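Local coordinates for Lmo2445 protein (PDB 5HZL), which is of unknown function but is a secreted, internalin-like leucine-rich-repeat protein that binds several calcium ions, at residues P25-A28 and I29-I33; I46-A49 and D50-M54; L83-W86 and S87-I90; L175-N178 and E179-L182; E187-F190 and L191-Q194. All blocks are in the same frame, centred on the assembly; numbering follows the deposited sequence.

Interaction 1 (P25-A28 and I29-I33); sequences PVEA and IAEAI. With CA (calcium ion), chain B.
Ile-29 packs back onto Val-26 at the start of helix 27-36, where Val-26 is the N-cap residue; the helix belongs to the internalin-type N-terminal region, a family grouped with the EF hands. With CG1 of Val-26 opposite its own backbone N (chi1 173°), that methyl comes to 4.1 Å from CG1 of Ile-29. Val-71 and Leu-64 extend the apolar patch beyond the helix. Ala-30 follows, its N donating to the carbonyl O of Val-26 at 3.0 Å, while its methyl faces Val-42 and helix 20-23. Glu-31 repeats the pattern one residue on, N to Glu-27 O at 2.9 Å. Its extended chain runs beside that of Glu-27 and points the same way, the carboxylate planes 74° apart. Between them the two acids hold a calcium ion, whose charge would be expected to offset their mutual repulsion. Glu-31 chelates it through OE1 at 2.6 Å and OE2 at 2.4 Å, whereas Glu-27 supplies OE2 alone, at 2.6 Å. At Ala-32 the backbone N bonds to Ala-28 O over 3.1 Å. The same oxygen, Ala-28 O, also accepts from a water at 2.9 Å, and that water bonds weakly to Glu-31 OE1.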
loop_
_atom_site.group_PDB
_atom_site.type_symbol
_atom_site.label_atom_id
_atom_site.label_comp_id
_atom_site.label_asym_id
_atom_site.label_seq_id
_atom_site.Cartn_x
_atom_site.Cartn_y
_atom_site.Cartn_z
ATOM N N PRO A 25 13.222 -18.723 -17.420
ATOM C CA PRO A 25 13.951 -17.988 -18.454
ATOM C C PRO A 25 14.085 -16.458 -18.321
ATOM O O PRO A 25 13.744 -15.716 -19.238
ATOM C CB PRO A 25 13.234 -18.417 -19.752
ATOM C CG PRO A 25 11.871 -18.758 -19.335
ATOM C CD PRO A 25 11.938 -19.242 -17.924
ATOM N N VAL A 26 14.608 -16.014 -17.187
ATOM C CA VAL A 26 14.872 -14.617 -16.904
ATOM C C VAL A 26 16.249 -14.692 -16.263
ATOM O O VAL A 26 16.384 -15.275 -15.174
ATOM C CB VAL A 26 13.847 -14.006 -15.931
ATOM C CG1 VAL A 26 14.259 -12.599 -15.522
ATOM C CG2 VAL A 26 12.456 -13.995 -16.543
ATOM N N GLU A 27 17.257 -14.127 -16.938
ATOM C CA GLU A 27 18.661 -14.147 -16.466
ATOM C C GLU A 27 18.834 -14.010 -14.938
ATOM O O GLU A 27 19.317 -14.941 -14.268
ATOM C CB GLU A 27 19.490 -13.067 -17.187
ATOM C CG GLU A 27 20.964 -13.024 -16.780
ATOM C CD GLU A 27 21.762 -11.929 -17.481
ATOM O OE1 GLU A 27 21.248 -11.261 -18.418
ATOM O OE2 GLU A 27 22.930 -11.744 -17.079
ATOM N N ALA A 28 18.411 -12.855 -14.420
ATOM C CA ALA A 28 18.513 -12.521 -13.003
ATOM C C ALA A 28 17.928 -13.564 -12.056
ATOM O O ALA A 28 18.544 -13.891 -11.041
ATOM C CB ALA A 28 17.850 -11.184 -12.754
ATOM N N ILE A 29 16.747 -14.074 -12.391
ATOM C CA ILE A 29 16.068 -15.058 -11.560
ATOM C C ILE A 29 16.797 -16.394 -11.601
ATOM O O ILE A 29 17.013 -17.005 -10.559
ATOM C CB ILE A 29 14.569 -15.174 -11.927
ATOM C CG1 ILE A 29 13.869 -13.837 -11.595
ATOM C CG2 ILE A 29 13.902 -16.327 -11.178
ATOM C CD1 ILE A 29 12.395 -13.746 -11.940
ATOM N N ALA A 30 17.199 -16.833 -12.791
ATOM C CA ALA A 30 17.930 -18.099 -12.919
ATOM C C ALA A 30 19.284 -18.066 -12.197
ATOM O O ALA A 30 19.717 -19.077 -11.637
ATOM C CB ALA A 30 18.108 -18.474 -14.380
ATOM N N GLU A 31 19.949 -16.914 -12.213
ATOM C CA GLU A 31 21.244 -16.765 -11.513
ATOM C C GLU A 31 21.025 -16.784 -10.019
ATOM O O GLU A 31 21.847 -17.310 -9.294
ATOM C CB GLU A 31 21.958 -15.491 -11.909
ATOM C CG GLU A 31 22.467 -15.507 -13.332
ATOM C CD GLU A 31 23.085 -14.187 -13.743
ATOM O OE1 GLU A 31 22.603 -13.108 -13.306
ATOM O OE2 GLU A 31 24.062 -14.214 -14.531
ATOM N N ALA A 32 19.911 -16.210 -9.573
ATOM C CA ALA A 32 19.570 -16.203 -8.158
ATOM C C ALA A 32 19.276 -17.634 -7.685
ATOM O O ALA A 32 19.773 -18.034 -6.628
ATOM C CB ALA A 32 18.381 -15.293 -7.895
ATOM N N ILE A 33 18.485 -18.399 -8.459
ATOM C CA ILE A 33 18.168 -19.785 -8.097
ATOM C C ILE A 33 19.457 -20.611 -8.107
ATOM O O ILE A 33 19.686 -21.457 -7.222
ATOM C CB ILE A 33 17.201 -20.476 -9.077
ATOM C CG1 ILE A 33 15.883 -19.711 -9.258
ATOM C CG2 ILE A 33 16.908 -21.900 -8.615
ATOM C CD1 ILE A 33 15.073 -19.537 -8.003
HETATM CA CA CA B . 24.254 -11.827 -14.861
HETATM O O HOH W 1 21.002 -12.580 -10.294
#

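Interaction 2 (I46-A49 and D50-M54); sequences ITQA and DLDTM
Thr-47 and Asp-50 form a capping box at the N-terminal end of the short helix 48-51, a textbook case of side chains serving the backbone amides of the first turn. Two reciprocal bonds define it. Asp-50 N donates to Thr-47 OG1 at 3.1 Å, the hydroxyl being held between its own backbone N and carbonyl carbon (chi1 61°). In return Thr-47 N donates to OD2 of Asp-50 at 3.2 Å, reaching the carboxylate on its anti side and somewhat out of plane. Thr-47 OG1 adds a weak bond to the same OD2.

Among the backbone bonds, Leu-51 N reaches Thr-47 O and Asp-52 N reaches Gln-48 O. A side-chain bond spans the same turn: a bend at chi2 (61°) folds Gln-48 back until NE2 lies 2.9 Å from Asp-52 OD1, above the carboxylate plane by 41°. Asp-52 OD1 has its stronger partner in Thr-78 OG1, and Gln-48 NE2 also donates to Val-76 O.

Apolar packing falls to one pair, Ile-46 CD1 lying 3.8 Å from Leu-51 CD2. Further along, Asp-50 O accepts from both N and OG1 of Thr-53, the hydroxyl lying in the carbonyl plane on a lone pair, with OG1 2.7 Å from that oxygen.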
loop_
_atom_site.group_PDB
_atom_site.type_symbol
_atom_site.label_atom_id
_atom_site.label_comp_id
_atom_site.label_asym_id
_atom_site.label_seq_id
_atom_site.Cartn_x
_atom_site.Cartn_y
_atom_site.Cartn_z
ATOM N N ILE A 46 18.196 -29.129 -12.508
ATOM C CA ILE A 46 17.624 -29.175 -11.170
ATOM C C ILE A 46 16.452 -30.144 -11.152
ATOM O O ILE A 46 15.777 -30.361 -12.174
ATOM C CB ILE A 46 17.157 -27.801 -10.657
ATOM C CG1 ILE A 46 16.142 -27.160 -11.628
ATOM C CG2 ILE A 46 18.375 -26.919 -10.449
ATOM C CD1 ILE A 46 15.513 -25.882 -11.119
ATOM N N THR A 47 16.217 -30.703 -9.971
ATOM C CA THR A 47 15.162 -31.663 -9.747
ATOM C C THR A 47 14.144 -31.046 -8.838
ATOM O O THR A 47 14.401 -29.997 -8.256
ATOM C CB THR A 47 15.726 -32.924 -9.050
ATOM O OG1 THR A 47 16.285 -32.555 -7.781
ATOM C CG2 THR A 47 16.814 -33.596 -9.909
ATOM N N GLN A 48 12.990 -31.700 -8.706
ATOM C CA GLN A 48 11.960 -31.214 -7.799
ATOM C C GLN A 48 12.528 -31.278 -6.368
ATOM O O GLN A 48 12.178 -30.444 -5.539
ATOM C CB GLN A 48 10.646 -31.993 -7.941
ATOM C CG GLN A 48 9.530 -31.505 -7.015
ATOM C CD GLN A 48 9.129 -30.057 -7.246
ATOM O OE1 GLN A 48 8.784 -29.660 -8.361
ATOM N NE2 GLN A 48 9.141 -29.266 -6.179
ATOM N N ALA A 49 13.408 -32.254 -6.105
ATOM C CA ALA A 49 14.075 -32.398 -4.802
ATOM C C ALA A 49 14.979 -31.197 -4.496
ATOM O O ALA A 49 15.127 -30.829 -3.329
ATOM C CB ALA A 49 14.881 -33.677 -4.746
ATOM N N ASP A 50 15.591 -30.603 -5.529
ATOM C CA ASP A 50 16.436 -29.407 -5.349
ATOM C C ASP A 50 15.544 -28.209 -4.980
ATOM O O ASP A 50 15.861 -27.459 -4.045
ATOM C CB ASP A 50 17.276 -29.075 -6.601
ATOM C CG ASP A 50 18.447 -30.043 -6.829
ATOM O OD1 ASP A 50 19.128 -30.416 -5.847
ATOM O OD2 ASP A 50 18.730 -30.385 -8.004
ATOM N N LEU A 51 14.433 -28.028 -5.695
ATOM C CA LEU A 51 13.524 -26.918 -5.374
ATOM C C LEU A 51 12.940 -27.059 -3.958
ATOM O O LEU A 51 12.650 -26.050 -3.295
ATOM C CB LEU A 51 12.394 -26.768 -6.398
ATOM C CG LEU A 51 12.756 -26.439 -7.847
ATOM C CD1 LEU A 51 11.486 -26.184 -8.652
ATOM C CD2 LEU A 51 13.659 -25.221 -7.904
ATOM N N ASP A 52 12.782 -28.299 -3.490
ATOM C CA ASP A 52 12.249 -28.543 -2.140
ATOM C C ASP A 52 13.198 -28.147 -0.981
ATOM O O ASP A 52 12.747 -28.013 0.164
ATOM C CB ASP A 52 11.725 -29.982 -2.016
ATOM C CG ASP A 52 10.445 -30.220 -2.852
ATOM O OD1 ASP A 52 9.884 -29.237 -3.410
ATOM O OD2 ASP A 52 9.980 -31.383 -2.934
ATOM N N THR A 53 14.483 -27.934 -1.286
ATOM C CA THR A 53 15.475 -27.524 -0.281
ATOM C C THR A 53 15.462 -26.008 -0.052
ATOM O O THR A 53 16.098 -25.516 0.873
ATOM C CB THR A 53 16.920 -27.964 -0.647
ATOM O OG1 THR A 53 17.395 -27.267 -1.816
ATOM C CG2 THR A 53 16.984 -29.472 -0.866
HETATM N N MSE A 54 14.740 -25.271 -0.888
HETATM C CA MSE A 54 14.659 -23.818 -0.745
HETATM C C MSE A 54 13.574 -23.422 0.223
HETATM O O MSE A 54 12.383 -23.663 -0.010
HETATM C CB MSE A 54 14.430 -23.185 -2.106
HETATM C CG MSE A 54 15.688 -23.362 -2.959
HETATM SE SE MSE A 54 15.377 -22.670 -4.776
HETATM C CE MSE A 54 15.317 -20.725 -4.425
#

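Interaction 3 (L83-W86 and S87-I90); sequences LAIW and SNNI
Asn-88 and Ile-85 meet in the turn that leaves strand 82-84, and they illustrate the asparagine of the leucine-rich repeat: Leu-83, Ile-85, Asn-88 and Ile-90 fall in the pattern LxLxxNxL, with isoleucine at two of the leucine places. The amide of Asn-88 turns inward under the backbone. The principal partner of its ND2 is Leu-59 O on the preceding coil; within the turn, ND2 donates to Ile-85 O at 3.0 Å. This second approach is not an in-plane one, since the nitrogen stands 58° above the carbonyl plane of Ile-85, and the oxygen is itself tilted from the plane of the amide. OD1 receives Leu-62 N and Leu-64 N.

On the core side, Ile-85 and Ile-90 cross at about a right angle, CD1 to CD1 3.7 Å. Ile-85 gains this position from a first torsion that sets CG1 between backbone N and carbonyl carbon (chi1 55°), the crowded position. Leu-93 and Ala-108 pack on it too.

The outer side of the turn is more exposed. Ser-87 takes a positive phi (66°) here, and its OG lies in plane at the edge of the Trp-86 ring, 3.5 Å from CE3; Pro-60 and Ser-61 adjoin this pair.

The chemistry is that of one buried amide meeting the demands of several main-chain groups at once. Its donor end, ND2, and its acceptor end, OD1, link the turn to itself and to the neighbouring coil, so a polar group can sit in an otherwise apolar interior with its hydrogen-bonding needs met.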
loop_
_atom_site.group_PDB
_atom_site.type_symbol
_atom_site.label_atom_id
_atom_site.label_comp_id
_atom_site.label_asym_id
_atom_site.label_seq_id
_atom_site.Cartn_x
_atom_site.Cartn_y
_atom_site.Cartn_z
ATOM N N LEU A 83 9.442 -14.902 0.768
ATOM C CA LEU A 83 9.672 -14.292 -0.536
ATOM C C LEU A 83 10.329 -12.923 -0.283
ATOM O O LEU A 83 9.704 -12.046 0.316
ATOM C CB LEU A 83 8.358 -14.095 -1.280
ATOM C CG LEU A 83 8.481 -13.389 -2.632
ATOM C CD1 LEU A 83 9.447 -14.122 -3.554
ATOM C CD2 LEU A 83 7.108 -13.250 -3.265
ATOM N N ALA A 84 11.569 -12.754 -0.731
ATOM C CA ALA A 84 12.329 -11.515 -0.580
ATOM C C ALA A 84 12.448 -10.817 -1.947
ATOM O O ALA A 84 13.261 -11.235 -2.787
ATOM C CB ALA A 84 13.709 -11.832 -0.028
ATOM N N ILE A 85 11.647 -9.772 -2.167
ATOM C CA ILE A 85 11.647 -9.038 -3.438
ATOM C C ILE A 85 11.803 -7.525 -3.294
ATOM O O ILE A 85 11.420 -6.772 -4.184
ATOM C CB ILE A 85 10.371 -9.349 -4.268
ATOM C CG1 ILE A 85 9.111 -9.058 -3.456
ATOM C CG2 ILE A 85 10.363 -10.798 -4.730
ATOM C CD1 ILE A 85 7.822 -9.288 -4.206
ATOM N N TRP A 86 12.406 -7.086 -2.199
ATOM C CA TRP A 86 12.606 -5.654 -1.962
ATOM C C TRP A 86 13.630 -5.013 -2.906
ATOM O O TRP A 86 14.534 -5.679 -3.363
ATOM C CB TRP A 86 12.949 -5.384 -0.488
ATOM C CG TRP A 86 14.030 -6.238 0.138
ATOM C CD1 TRP A 86 13.853 -7.418 0.796
ATOM C CD2 TRP A 86 15.430 -5.956 0.195
ATOM N NE1 TRP A 86 15.056 -7.902 1.242
ATOM C CE2 TRP A 86 16.043 -7.024 0.897
ATOM C CE3 TRP A 86 16.230 -4.914 -0.283
ATOM C CZ2 TRP A 86 17.421 -7.079 1.138
ATOM C CZ3 TRP A 86 17.617 -4.965 -0.044
ATOM C CH2 TRP A 86 18.194 -6.043 0.660
ATOM N N SER A 87 13.453 -3.717 -3.173
ATOM C CA SER A 87 14.303 -2.903 -4.063
ATOM C C SER A 87 14.252 -3.304 -5.562
ATOM O O SER A 87 15.217 -3.112 -6.300
ATOM C CB SER A 87 15.740 -2.787 -3.536
ATOM O OG SER A 87 15.777 -2.077 -2.311
ATOM N N ASN A 88 13.125 -3.881 -5.992
ATOM C CA ASN A 88 12.891 -4.266 -7.391
ATOM C C ASN A 88 12.069 -3.184 -8.063
ATOM O O ASN A 88 11.879 -2.138 -7.477
ATOM C CB ASN A 88 12.270 -5.666 -7.481
ATOM C CG ASN A 88 13.313 -6.769 -7.374
ATOM O OD1 ASN A 88 14.287 -6.788 -8.127
ATOM N ND2 ASN A 88 13.086 -7.716 -6.480
ATOM N N ASN A 89 11.603 -3.412 -9.284
ATOM C CA ASN A 89 10.824 -2.428 -10.049
ATOM C C ASN A 89 9.636 -3.182 -10.662
ATOM O O ASN A 89 9.489 -3.337 -11.880
ATOM C CB ASN A 89 11.745 -1.863 -11.116
ATOM C CG ASN A 89 11.113 -0.753 -11.894
ATOM O OD1 ASN A 89 10.254 -0.026 -11.392
ATOM N ND2 ASN A 89 11.541 -0.599 -13.126
ATOM N N ILE A 90 8.789 -3.623 -9.755
ATOM C CA ILE A 90 7.658 -4.501 -10.039
ATOM C C ILE A 90 6.435 -4.034 -10.811
ATOM O O ILE A 90 6.115 -4.635 -11.828
ATOM C CB ILE A 90 7.248 -5.223 -8.706
ATOM C CG1 ILE A 90 8.424 -6.106 -8.251
ATOM C CG2 ILE A 90 5.984 -6.069 -8.852
ATOM C CD1 ILE A 90 8.242 -6.771 -6.899
#

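Interaction 4 (L175-N178 and E179-L182); sequences LILN and ENHL
Asn-180 turns its CG away from its own carbonyl carbon (chi1 -74°), which carries the amide back beneath the chain to Leu-177, whereas Asn-178 holds CG between backbone N and carbonyl carbon (chi1 54°), which places its amide alongside Glu-179. The first of these placements gives the stronger bond. Asn-180 ND2 donates to Leu-177 O at 2.7 Å, coming from well above the carbonyl plane. ND2 is also bonded to Met-152 O, and OD1 accepts from Ala-155 N and, weakly, from Leu-157 N; Leu-177 O takes a second donor in Gln-203 NE2. ND2, OD1 and Leu-177 O thus have two partners each, one of those of OD1 being weak.

On the outer face Asn-178 and Glu-179 point the same way, with amide and carboxylate almost perpendicular (89°). A weak bond joins Asn-178 ND2 to Glu-179 OE2 at 3.2 Å. The firmer partner of ND2 is OE2 of Glu-153, a residue that serves as a calcium ligand in a crystal structure of this protein, although no ion is modelled as bound to it in this chain. Separately, a calcium ion lies about 5 Å from the Asn-178 side chain, and the charge of the two glutamates may be partly balanced by it.

Leu-175, Leu-177, Asn-180 and Leu-182 fall in the sequence pattern LxLxxNxL: the strand, turn and inward asparagine typical of a leucine-rich-repeat solenoid.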
loop_
_atom_site.group_PDB
_atom_site.type_symbol
_atom_site.label_atom_id
_atom_site.label_comp_id
_atom_site.label_asym_id
_atom_site.label_seq_id
_atom_site.Cartn_x
_atom_site.Cartn_y
_atom_site.Cartn_z
ATOM N N LEU A 175 -1.019 -3.222 12.194
ATOM C CA LEU A 175 -1.369 -2.581 10.925
ATOM C C LEU A 175 -0.711 -1.205 10.875
ATOM O O LEU A 175 -1.176 -0.277 11.526
ATOM C CB LEU A 175 -2.899 -2.470 10.808
ATOM C CG LEU A 175 -3.492 -1.801 9.571
ATOM C CD1 LEU A 175 -3.105 -2.577 8.327
ATOM C CD2 LEU A 175 -5.002 -1.704 9.699
ATOM N N ILE A 176 0.359 -1.080 10.094
ATOM C CA ILE A 176 1.111 0.170 9.981
ATOM C C ILE A 176 0.715 0.873 8.682
ATOM O O ILE A 176 0.943 0.335 7.597
ATOM C CB ILE A 176 2.640 -0.088 9.974
ATOM C CG1 ILE A 176 3.064 -1.191 10.974
ATOM C CG2 ILE A 176 3.408 1.217 10.173
ATOM C CD1 ILE A 176 2.725 -0.951 12.425
ATOM N N LEU A 177 0.133 2.070 8.800
ATOM C CA LEU A 177 -0.325 2.855 7.643
ATOM C C LEU A 177 0.076 4.335 7.641
ATOM O O LEU A 177 -0.517 5.118 6.896
ATOM C CB LEU A 177 -1.852 2.784 7.574
ATOM C CG LEU A 177 -2.503 1.439 7.299
ATOM C CD1 LEU A 177 -4.007 1.532 7.475
ATOM C CD2 LEU A 177 -2.162 0.988 5.895
ATOM N N ASN A 178 1.054 4.734 8.453
ATOM C CA ASN A 178 1.462 6.142 8.439
ATOM C C ASN A 178 2.095 6.562 7.115
ATOM O O ASN A 178 2.485 5.720 6.324
ATOM C CB ASN A 178 2.401 6.505 9.607
ATOM C CG ASN A 178 3.629 5.610 9.697
ATOM O OD1 ASN A 178 3.509 4.392 9.779
ATOM N ND2 ASN A 178 4.809 6.210 9.749
ATOM N N GLU A 179 2.147 7.870 6.886
ATOM C CA GLU A 179 2.773 8.500 5.710
ATOM C C GLU A 179 2.183 8.170 4.338
ATOM O O GLU A 179 2.882 8.169 3.325
ATOM C CB GLU A 179 4.284 8.257 5.761
ATOM C CG GLU A 179 4.908 8.826 7.030
ATOM C CD GLU A 179 6.349 8.411 7.215
ATOM O OE1 GLU A 179 7.048 8.183 6.201
ATOM O OE2 GLU A 179 6.798 8.311 8.380
ATOM N N ASN A 180 0.882 7.919 4.315
ATOM C CA ASN A 180 0.159 7.623 3.086
ATOM C C ASN A 180 -0.633 8.864 2.649
ATOM O O ASN A 180 -0.384 9.941 3.174
ATOM C CB ASN A 180 -0.692 6.375 3.289
ATOM C CG ASN A 180 0.142 5.108 3.302
ATOM O OD1 ASN A 180 0.871 4.847 2.362
ATOM N ND2 ASN A 180 -0.002 4.293 4.336
ATOM N N HIS A 181 -1.555 8.726 1.692
ATOM C CA HIS A 181 -2.323 9.862 1.171
ATOM C C HIS A 181 -3.817 9.607 1.217
ATOM O O HIS A 181 -4.560 9.961 0.292
ATOM C CB HIS A 181 -1.909 10.156 -0.285
ATOM C CG HIS A 181 -0.430 10.253 -0.488
ATOM N ND1 HIS A 181 0.346 11.213 0.124
ATOM C CD2 HIS A 181 0.411 9.528 -1.261
ATOM C CE1 HIS A 181 1.604 11.060 -0.243
ATOM N NE2 HIS A 181 1.670 10.044 -1.084
ATOM N N LEU A 182 -4.249 8.995 2.305
ATOM C CA LEU A 182 -5.655 8.664 2.515
ATOM C C LEU A 182 -6.455 9.865 3.045
ATOM O O LEU A 182 -5.934 10.659 3.823
ATOM C CB LEU A 182 -5.743 7.494 3.497
ATOM C CG LEU A 182 -5.104 6.197 2.992
ATOM C CD1 LEU A 182 -4.991 5.161 4.099
ATOM C CD2 LEU A 182 -5.902 5.687 1.799
#

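Interaction 5 (E187-F190 and L191-Q194); sequences EDIF and LSQQ. With CA (calcium ion), chain D; CA (calcium ion), chain F.
Ser-192 folds back onto the last turn of helix 187-191, and its hydroxyl is the more closely held part of this contact. OG donates to Ile-189 O at 2.8 Å from above the carbonyl plane, a reach made possible by a first torsion that keeps OG between backbone N and carbonyl carbon (chi1 63°). The same OG rests 4.0 Å from the buried CD1 of Ile-189. Leu-191 N donates to Glu-187 O at 2.9 Å, but the following bond, Ser-192 N to Asp-188 O, is weak, a sign that the helical pattern is fading. Phe-190 packs on Phe-231 and Tyr-288.

Within the fold this short helix lies in the leucine-rich-repeat region and leads, through the residues that follow, to strand 197-199, one of the two edge strands of the parallel sheet within this chain. The chain breaks from helical geometry at Gln-193, whose phi is positive (73°).

The outer side is looser. Leu-191 is exposed, though its side chain touches Phe-231; Gln-193 is exposed too, and its CB points away.

Distinct from these exposed residues are the calcium ligands, which mark both ends of the segment. At the first, the buried Glu-187 binds one ion through OE2 at 2.6 Å together with Glu-163, while its OE1 lies close to Asp-230, whose like charge the ion would be expected to temper. At the far end Gln-194 lends its backbone oxygen instead, O to calcium 2.4 Å, and OD1 of Asp-173 binds the same ion.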
loop_
_atom_site.group_PDB
_atom_site.type_symbol
_atom_site.label_atom_id
_atom_site.label_comp_id
_atom_site.label_asym_id
_atom_site.label_seq_id
_atom_site.Cartn_x
_atom_site.Cartn_y
_atom_site.Cartn_z
ATOM N N GLU A 187 -12.150 2.966 10.064
ATOM C CA GLU A 187 -12.658 2.970 11.437
ATOM C C GLU A 187 -12.864 1.643 12.139
ATOM O O GLU A 187 -12.369 1.462 13.247
ATOM C CB GLU A 187 -13.962 3.764 11.542
ATOM C CG GLU A 187 -13.785 5.249 11.321
ATOM C CD GLU A 187 -15.031 6.036 11.653
ATOM O OE1 GLU A 187 -14.876 7.222 12.008
ATOM O OE2 GLU A 187 -16.158 5.475 11.589
ATOM N N ASP A 188 -13.600 0.732 11.511
ATOM C CA ASP A 188 -13.895 -0.556 12.141
ATOM C C ASP A 188 -12.693 -1.255 12.764
ATOM O O ASP A 188 -12.723 -1.587 13.953
ATOM C CB ASP A 188 -14.579 -1.530 11.170
ATOM C CG ASP A 188 -15.978 -1.091 10.755
ATOM O OD1 ASP A 188 -16.352 0.084 10.926
ATOM O OD2 ASP A 188 -16.710 -1.961 10.243
ATOM N N ILE A 189 -11.641 -1.447 11.969
ATOM C CA ILE A 189 -10.445 -2.145 12.435
ATOM C C ILE A 189 -9.749 -1.427 13.601
ATOM O O ILE A 189 -9.308 -2.098 14.540
ATOM C CB ILE A 189 -9.469 -2.473 11.271
ATOM C CG1 ILE A 189 -8.442 -3.537 11.680
ATOM C CG2 ILE A 189 -8.812 -1.219 10.716
ATOM C CD1 ILE A 189 -9.054 -4.876 12.055
ATOM N N PHE A 190 -9.658 -0.092 13.570
ATOM C CA PHE A 190 -9.030 0.616 14.692
ATOM C C PHE A 190 -9.879 0.593 15.962
ATOM O O PHE A 190 -9.333 0.564 17.063
ATOM C CB PHE A 190 -8.650 2.062 14.365
ATOM C CG PHE A 190 -7.600 2.202 13.304
ATOM C CD1 PHE A 190 -6.421 1.462 13.358
ATOM C CD2 PHE A 190 -7.732 3.145 12.312
ATOM C CE1 PHE A 190 -5.440 1.603 12.391
ATOM C CE2 PHE A 190 -6.745 3.299 11.348
ATOM C CZ PHE A 190 -5.596 2.527 11.386
ATOM N N LEU A 191 -11.200 0.596 15.806
ATOM C CA LEU A 191 -12.127 0.576 16.947
ATOM C C LEU A 191 -12.438 -0.814 17.497
ATOM O O LEU A 191 -12.984 -0.920 18.592
ATOM C CB LEU A 191 -13.442 1.270 16.584
ATOM C CG LEU A 191 -13.350 2.742 16.175
ATOM C CD1 LEU A 191 -14.740 3.235 15.800
ATOM C CD2 LEU A 191 -12.742 3.600 17.276
ATOM N N SER A 192 -12.108 -1.865 16.753
ATOM C CA SER A 192 -12.375 -3.238 17.203
ATOM C C SER A 192 -11.480 -3.681 18.354
ATOM O O SER A 192 -11.800 -4.642 19.036
ATOM C CB SER A 192 -12.159 -4.218 16.051
ATOM O OG SER A 192 -10.802 -4.190 15.629
ATOM N N GLN A 193 -10.349 -2.999 18.530
ATOM C CA GLN A 193 -9.363 -3.298 19.590
ATOM C C GLN A 193 -8.507 -4.589 19.403
ATOM O O GLN A 193 -7.823 -5.008 20.340
ATOM C CB GLN A 193 -9.998 -3.207 20.992
ATOM C CG GLN A 193 -10.507 -1.805 21.309
ATOM C CD GLN A 193 -11.178 -1.683 22.673
ATOM O OE1 GLN A 193 -10.940 -0.717 23.389
ATOM N NE2 GLN A 193 -12.003 -2.665 23.047
ATOM N N GLN A 194 -8.525 -5.200 18.211
ATOM C CA GLN A 194 -7.695 -6.395 17.951
ATOM C C GLN A 194 -6.212 -6.043 17.907
ATOM O O GLN A 194 -5.352 -6.791 18.396
ATOM C CB GLN A 194 -7.940 -7.011 16.565
ATOM C CG GLN A 194 -9.310 -7.553 16.212
ATOM C CD GLN A 194 -9.300 -8.242 14.842
ATOM O OE1 GLN A 194 -8.234 -8.485 14.249
ATOM N NE2 GLN A 194 -10.484 -8.577 14.341
HETATM CA CA CA D . -18.382 6.685 11.216
HETATM CA CA CA F . -4.758 -8.803 19.525
#

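Interactions 1 and 2 form one unit at the N-terminal end: their centres are 15 Å apart, and Ile-33 CD1 meets CE of Met-54, built as selenomethionine, at 3.8 Å. Interactions 3 and 4 are equivalent turns of the repeat pattern on the same parallel sheet, centres about 20 Å apart. Interaction 5 adjoins interaction 4, where Leu-175 CD2 lies 4.0 Å from Ile-189 CG2. Calcium ions lie along the molecule: interactions 1 and 5, on opposite sides of the chain's centre with centres 43 Å apart, bind ions directly, while another lies near interaction 4. His-181 of interaction 4 also lines the pocket of a bound ether molecule.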